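Local coordinates for choline binding protein PCPA (Streptococcus pneumoniae, PDB 4CP6) that is a pneumococcal surface antigen of the choline-binding protein family, built on leucine-rich repeats and probably anchored to choline in the cell wall, at residues L205-V217 / L231-Q245. Numbering follows the deposited sequence.
Sequences LFRLTTSLKHVDV and LFSKDKTQLIYYPSQ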
loop_
_atom_site.group_PDB
_atom_site.type_symbol
_atom_site.label_atom_id
_atom_site.label_comp_id
_atom_site.label_asym_id
_atom_site.label_seq_id
_atom_site.Cartn_x
_atom_site.Cartn_y
_atom_site.Cartn_z
ATOM N N LEU A 205 2.647 1.983 1.009
ATOM C CA LEU A 205 2.523 2.972 -0.048
ATOM C C LEU A 205 2.021 2.406 -1.352
ATOM O O LEU A 205 1.301 3.101 -2.075
ATOM C CB LEU A 205 3.887 3.653 -0.254
ATOM C CG LEU A 205 3.960 4.815 -1.196
ATOM C CD1 LEU A 205 2.986 5.930 -0.816
ATOM C CD2 LEU A 205 5.369 5.398 -1.210
ATOM N N PHE A 206 2.427 1.164 -1.648
ATOM C CA PHE A 206 2.094 0.501 -2.895
ATOM C C PHE A 206 1.198 -0.724 -2.657
ATOM O O PHE A 206 1.185 -1.637 -3.482
ATOM C CB PHE A 206 3.392 0.086 -3.590
ATOM C CG PHE A 206 4.309 1.266 -3.829
ATOM C CD1 PHE A 206 4.023 2.196 -4.816
ATOM C CD2 PHE A 206 5.481 1.424 -3.095
ATOM C CE1 PHE A 206 4.867 3.293 -5.037
ATOM C CE2 PHE A 206 6.329 2.523 -3.323
ATOM C CZ PHE A 206 6.022 3.429 -4.314
ATOM N N ARG A 207 0.448 -0.757 -1.549
ATOM C CA ARG A 207 -0.347 -1.930 -1.197
ATOM C C ARG A 207 -1.184 -2.425 -2.364
ATOM O O ARG A 207 -1.931 -1.654 -2.929
ATOM C CB ARG A 207 -1.242 -1.603 0.002
ATOM C CG ARG A 207 -2.159 -2.768 0.409
ATOM C CD ARG A 207 -3.042 -2.433 1.620
ATOM N NE ARG A 207 -3.983 -3.530 1.880
ATOM C CZ ARG A 207 -5.153 -3.714 1.269
ATOM N NH1 ARG A 207 -5.573 -2.858 0.352
ATOM N NH2 ARG A 207 -5.898 -4.769 1.556
ATOM N N LEU A 208 -1.077 -3.721 -2.709
ATOM C CA LEU A 208 -1.863 -4.384 -3.761
ATOM C C LEU A 208 -1.605 -3.855 -5.163
ATOM O O LEU A 208 -2.261 -4.303 -6.116
ATOM C CB LEU A 208 -3.369 -4.362 -3.439
ATOM C CG LEU A 208 -3.872 -5.064 -2.151
ATOM C CD1 LEU A 208 -5.385 -5.274 -2.203
ATOM C CD2 LEU A 208 -3.226 -6.381 -1.882
ATOM N N THR A 209 -0.599 -2.986 -5.334
ATOM C CA THR A 209 -0.221 -2.552 -6.675
ATOM C C THR A 209 0.496 -3.710 -7.418
ATOM O O THR A 209 1.260 -4.460 -6.812
ATOM C CB THR A 209 0.594 -1.270 -6.575
ATOM O OG1 THR A 209 -0.355 -0.264 -6.221
ATOM C CG2 THR A 209 1.258 -0.878 -7.907
ATOM N N THR A 210 0.206 -3.852 -8.724
ATOM C CA THR A 210 0.661 -5.011 -9.483
ATOM C C THR A 210 1.497 -4.670 -10.702
ATOM O O THR A 210 1.827 -5.582 -11.467
ATOM C CB THR A 210 -0.580 -5.792 -9.956
ATOM O OG1 THR A 210 -1.433 -4.916 -10.706
ATOM C CG2 THR A 210 -1.363 -6.421 -8.803
ATOM N N SER A 211 1.840 -3.396 -10.887
ATOM C CA SER A 211 2.431 -2.920 -12.127
ATOM C C SER A 211 3.864 -2.418 -12.089
ATOM O O SER A 211 4.495 -2.288 -13.154
ATOM C CB SER A 211 1.539 -1.801 -12.651
ATOM O OG SER A 211 1.344 -0.796 -11.658
ATOM N N LEU A 212 4.371 -2.062 -10.904
ATOM C CA LEU A 212 5.690 -1.413 -10.853
ATOM C C LEU A 212 6.842 -2.326 -11.197
ATOM O O LEU A 212 6.928 -3.435 -10.669
ATOM C CB LEU A 212 5.926 -0.769 -9.484
ATOM C CG LEU A 212 5.064 0.463 -9.219
ATOM C CD1 LEU A 212 4.953 0.743 -7.704
ATOM C CD2 LEU A 212 5.627 1.688 -9.932
ATOM N N LYS A 213 7.751 -1.832 -12.062
ATOM C CA LYS A 213 8.981 -2.560 -12.381
ATOM C C LYS A 213 10.159 -1.968 -11.603
ATOM O O LYS A 213 11.110 -2.682 -11.282
ATOM C CB LYS A 213 9.259 -2.457 -13.893
ATOM C CG LYS A 213 8.249 -3.216 -14.729
ATOM C CD LYS A 213 8.494 -3.021 -16.237
ATOM C CE LYS A 213 7.460 -3.806 -17.019
ATOM N NZ LYS A 213 7.648 -3.649 -18.491
ATOM N N HIS A 214 10.092 -0.666 -11.307
ATOM C CA HIS A 214 11.172 -0.014 -10.583
ATOM C C HIS A 214 10.674 1.274 -9.960
ATOM O O HIS A 214 9.813 1.973 -10.505
ATOM C CB HIS A 214 12.462 0.202 -11.451
ATOM C CG HIS A 214 12.279 1.032 -12.683
ATOM N ND1 HIS A 214 11.874 0.465 -13.885
ATOM C CD2 HIS A 214 12.525 2.349 -12.886
ATOM C CE1 HIS A 214 11.837 1.461 -14.764
ATOM N NE2 HIS A 214 12.224 2.612 -14.214
ATOM N N VAL A 215 11.169 1.534 -8.759
ATOM C CA VAL A 215 10.917 2.783 -8.035
ATOM C C VAL A 215 12.295 3.440 -7.941
ATOM O O VAL A 215 13.207 2.868 -7.344
ATOM C CB VAL A 215 10.273 2.570 -6.639
ATOM C CG1 VAL A 215 10.135 3.916 -5.916
ATOM C CG2 VAL A 215 8.910 1.864 -6.758
ATOM N N ASP A 216 12.449 4.594 -8.574
ATOM C CA ASP A 216 13.715 5.348 -8.578
ATOM C C ASP A 216 13.682 6.450 -7.525
ATOM O O ASP A 216 12.602 6.857 -7.082
ATOM C CB ASP A 216 13.958 5.975 -9.972
ATOM C CG ASP A 216 14.113 5.004 -11.127
ATOM O OD1 ASP A 216 14.079 3.792 -10.884
ATOM O OD2 ASP A 216 14.268 5.470 -12.279
ATOM N N VAL A 217 14.864 6.914 -7.110
ATOM C CA VAL A 217 14.989 7.973 -6.119
ATOM C C VAL A 217 15.954 8.997 -6.694
ATOM O O VAL A 217 17.086 8.631 -7.082
ATOM C CB VAL A 217 15.502 7.434 -4.773
ATOM C CG1 VAL A 217 15.789 8.579 -3.810
ATOM C CG2 VAL A 217 14.509 6.469 -4.145
ATOM N N LEU A 231 13.226 -0.059 -3.358
ATOM C CA LEU A 231 13.213 1.097 -2.473
ATOM C C LEU A 231 13.607 0.735 -1.048
ATOM O O LEU A 231 13.001 -0.154 -0.445
ATOM C CB LEU A 231 11.822 1.738 -2.507
ATOM C CG LEU A 231 11.588 2.946 -1.616
ATOM C CD1 LEU A 231 12.388 4.167 -2.087
ATOM C CD2 LEU A 231 10.103 3.301 -1.628
ATOM N N PHE A 232 14.602 1.450 -0.496
ATOM C CA PHE A 232 15.100 1.304 0.848
ATOM C C PHE A 232 15.124 2.658 1.541
ATOM O O PHE A 232 15.130 3.710 0.885
ATOM C CB PHE A 232 16.574 0.853 0.800
ATOM C CG PHE A 232 16.834 -0.573 0.378
ATOM C CD1 PHE A 232 16.916 -0.909 -0.965
ATOM C CD2 PHE A 232 16.954 -1.578 1.325
ATOM C CE1 PHE A 232 17.184 -2.222 -1.356
ATOM C CE2 PHE A 232 17.219 -2.892 0.933
ATOM C CZ PHE A 232 17.307 -3.205 -0.408
ATOM N N SER A 233 15.277 2.629 2.851
ATOM C CA SER A 233 15.689 3.828 3.582
ATOM C C SER A 233 17.149 4.109 3.139
ATOM O O SER A 233 17.863 3.195 2.710
ATOM C CB SER A 233 15.664 3.599 5.085
ATOM O OG SER A 233 16.455 2.478 5.477
ATOM N N LYS A 234 17.596 5.376 3.213
ATOM C CA LYS A 234 18.947 5.720 2.782
ATOM C C LYS A 234 20.034 4.823 3.424
ATOM O O LYS A 234 20.976 4.397 2.739
ATOM C CB LYS A 234 19.184 7.202 3.103
ATOM C CG LYS A 234 20.536 7.730 2.656
ATOM C CD LYS A 234 20.560 8.057 1.206
ATOM C CE LYS A 234 21.855 8.748 0.862
ATOM N NZ LYS A 234 21.904 9.094 -0.573
ATOM N N ASP A 235 19.858 4.492 4.707
ATOM C CA ASP A 235 20.828 3.648 5.432
ATOM C C ASP A 235 20.677 2.130 5.162
ATOM O O ASP A 235 21.455 1.335 5.707
ATOM C CB ASP A 235 20.780 3.958 6.935
ATOM C CG ASP A 235 19.467 3.621 7.655
ATOM O OD1 ASP A 235 18.630 2.887 7.075
ATOM O OD2 ASP A 235 19.269 4.102 8.785
ATOM N N LYS A 236 19.704 1.738 4.299
ATOM C CA LYS A 236 19.447 0.349 3.884
ATOM C C LYS A 236 19.002 -0.545 5.040
ATOM O O LYS A 236 18.909 -1.764 4.842
ATOM C CB LYS A 236 20.638 -0.249 3.109
ATOM C CG LYS A 236 20.852 0.445 1.747
ATOM C CD LYS A 236 22.269 0.235 1.173
ATOM C CE LYS A 236 22.569 -1.161 0.657
ATOM N NZ LYS A 236 21.833 -1.471 -0.595
ATOM N N THR A 237 18.623 0.040 6.201
ATOM C CA THR A 237 18.096 -0.777 7.294
ATOM C C THR A 237 16.666 -1.227 7.028
ATOM O O THR A 237 16.231 -2.229 7.604
ATOM C CB THR A 237 18.184 -0.072 8.635
ATOM O OG1 THR A 237 17.350 1.103 8.651
ATOM C CG2 THR A 237 19.629 0.237 9.019
ATOM N N GLN A 238 15.925 -0.479 6.187
ATOM C CA GLN A 238 14.531 -0.824 5.887
ATOM C C GLN A 238 14.407 -1.097 4.423
ATOM O O GLN A 238 14.694 -0.202 3.615
ATOM C CB GLN A 238 13.562 0.321 6.300
ATOM C CG GLN A 238 13.715 0.773 7.764
ATOM C CD GLN A 238 12.898 1.979 8.128
ATOM O OE1 GLN A 238 13.423 3.086 8.300
ATOM N NE2 GLN A 238 11.610 1.766 8.344
ATOM N N LEU A 239 13.967 -2.309 4.043
ATOM C CA LEU A 239 13.626 -2.594 2.665
ATOM C C LEU A 239 12.139 -2.239 2.610
ATOM O O LEU A 239 11.298 -2.917 3.223
ATOM C CB LEU A 239 13.924 -4.058 2.277
ATOM C CG LEU A 239 13.830 -4.354 0.794
ATOM C CD1 LEU A 239 14.569 -5.679 0.470
ATOM C CD2 LEU A 239 12.352 -4.393 0.286
ATOM N N ILE A 240 11.831 -1.120 1.929
ATOM C CA ILE A 240 10.477 -0.597 1.928
ATOM C C ILE A 240 9.620 -1.270 0.859
ATOM O O ILE A 240 8.487 -1.667 1.150
ATOM C CB ILE A 240 10.501 0.940 1.762
ATOM C CG1 ILE A 240 11.280 1.585 2.930
ATOM C CG2 ILE A 240 9.060 1.532 1.689
ATOM C CD1 ILE A 240 11.580 3.077 2.741
ATOM N N TYR A 241 10.118 -1.339 -0.386
ATOM C CA TYR A 241 9.296 -1.917 -1.440
ATOM C C TYR A 241 10.116 -2.544 -2.522
ATOM O O TYR A 241 10.984 -1.880 -3.109
ATOM C CB TYR A 241 8.324 -0.875 -2.026
ATOM C CG TYR A 241 7.365 -1.507 -3.018
ATOM C CD1 TYR A 241 6.497 -2.530 -2.628
ATOM C CD2 TYR A 241 7.366 -1.127 -4.360
ATOM C CE1 TYR A 241 5.647 -3.144 -3.545
ATOM C CE2 TYR A 241 6.484 -1.697 -5.271
ATOM C CZ TYR A 241 5.643 -2.719 -4.868
ATOM O OH TYR A 241 4.820 -3.339 -5.790
ATOM N N TYR A 242 9.813 -3.831 -2.825
ATOM C CA TYR A 242 10.426 -4.566 -3.917
ATOM C C TYR A 242 9.369 -4.579 -5.027
ATOM O O TYR A 242 8.299 -5.194 -4.858
ATOM C CB TYR A 242 10.740 -5.969 -3.445
ATOM C CG TYR A 242 11.561 -6.750 -4.455
ATOM C CD1 TYR A 242 10.951 -7.395 -5.529
ATOM C CD2 TYR A 242 12.933 -6.911 -4.289
ATOM C CE1 TYR A 242 11.694 -8.154 -6.432
ATOM C CE2 TYR A 242 13.683 -7.675 -5.181
ATOM C CZ TYR A 242 13.063 -8.275 -6.256
ATOM O OH TYR A 242 13.806 -9.059 -7.106
ATOM N N PRO A 243 9.607 -3.911 -6.174
ATOM C CA PRO A 243 8.552 -3.843 -7.207
ATOM C C PRO A 243 8.020 -5.190 -7.639
ATOM O O PRO A 243 8.816 -6.079 -7.912
ATOM C CB PRO A 243 9.211 -3.077 -8.354
ATOM C CG PRO A 243 10.225 -2.199 -7.635
ATOM C CD PRO A 243 10.779 -3.098 -6.533
ATOM N N SER A 244 6.681 -5.341 -7.706
ATOM C CA SER A 244 6.091 -6.635 -8.010
ATOM C C SER A 244 6.519 -7.167 -9.362
ATOM O O SER A 244 6.535 -8.398 -9.560
ATOM C CB SER A 244 4.567 -6.600 -7.923
ATOM O OG SER A 244 3.973 -5.831 -8.963
ATOM N N GLN A 245 6.839 -6.245 -10.313
ATOM C CA GLN A 245 7.165 -6.685 -11.685
ATOM C C GLN A 245 8.655 -6.665 -11.978
ATOM O O GLN A 245 9.044 -6.873 -13.135
ATOM C CB GLN A 245 6.363 -5.910 -12.756
ATOM C CG GLN A 245 4.865 -5.881 -12.502
ATOM C CD GLN A 245 4.297 -7.250 -12.226
ATOM O OE1 GLN A 245 4.014 -7.618 -11.062
ATOM N NE2 GLN A 245 4.106 -8.025 -13.278
HETATM O O HOH W 1 2.788 -4.572 -4.580
HETATM O O HOH W 2 3.775 -3.127 -8.318
#
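Segment 205-217 meets segment 231-245 inside the leucine-rich repeat solenoid. The 206-213 loop and strand 214-217 pack on the hairpin of strands 230-233 and 238-241 and on residues 243-245 that follow it. A type II turn spans F206 to T209. A classic beta bulge sets both I240 and Y241 opposite L231. One backbone hydrogen bond joins the segments: Q245 N gives to L212 O (2.8 Å), with an N-H...O angle of 149°.

An offset stack of F206 on Y241 lies at the centre of the apolar contact. The ring centroids lie 4.7 Å apart and the planes are inclined by 30°. F206 CB sits over the centre of the Y241 face, 3.8 Å from the centroid, as a CH-pi contact. With chi1 at -174°, the Y241 ring points away from its own backbone N and lies against F206. P243 N lies over the other face, toward the rim. V215 CG2 meets the ring edge, and L212 CD1 packs against Y241 CE2. L231 CD2 reaches the edge of the F206 ring. V217 CG2 touches L231 CD1 at 3.7 Å, nearer the hairpin turn. L192 also packs on F206.

The phenol end is polar and bridged by waters. One water links T209 O to Y241 OH. A second accepts from L212 N, donates to S244 OG (2.8 Å) and lies 2.7 Å from Y241 OH, in the plane of the tyrosine ring.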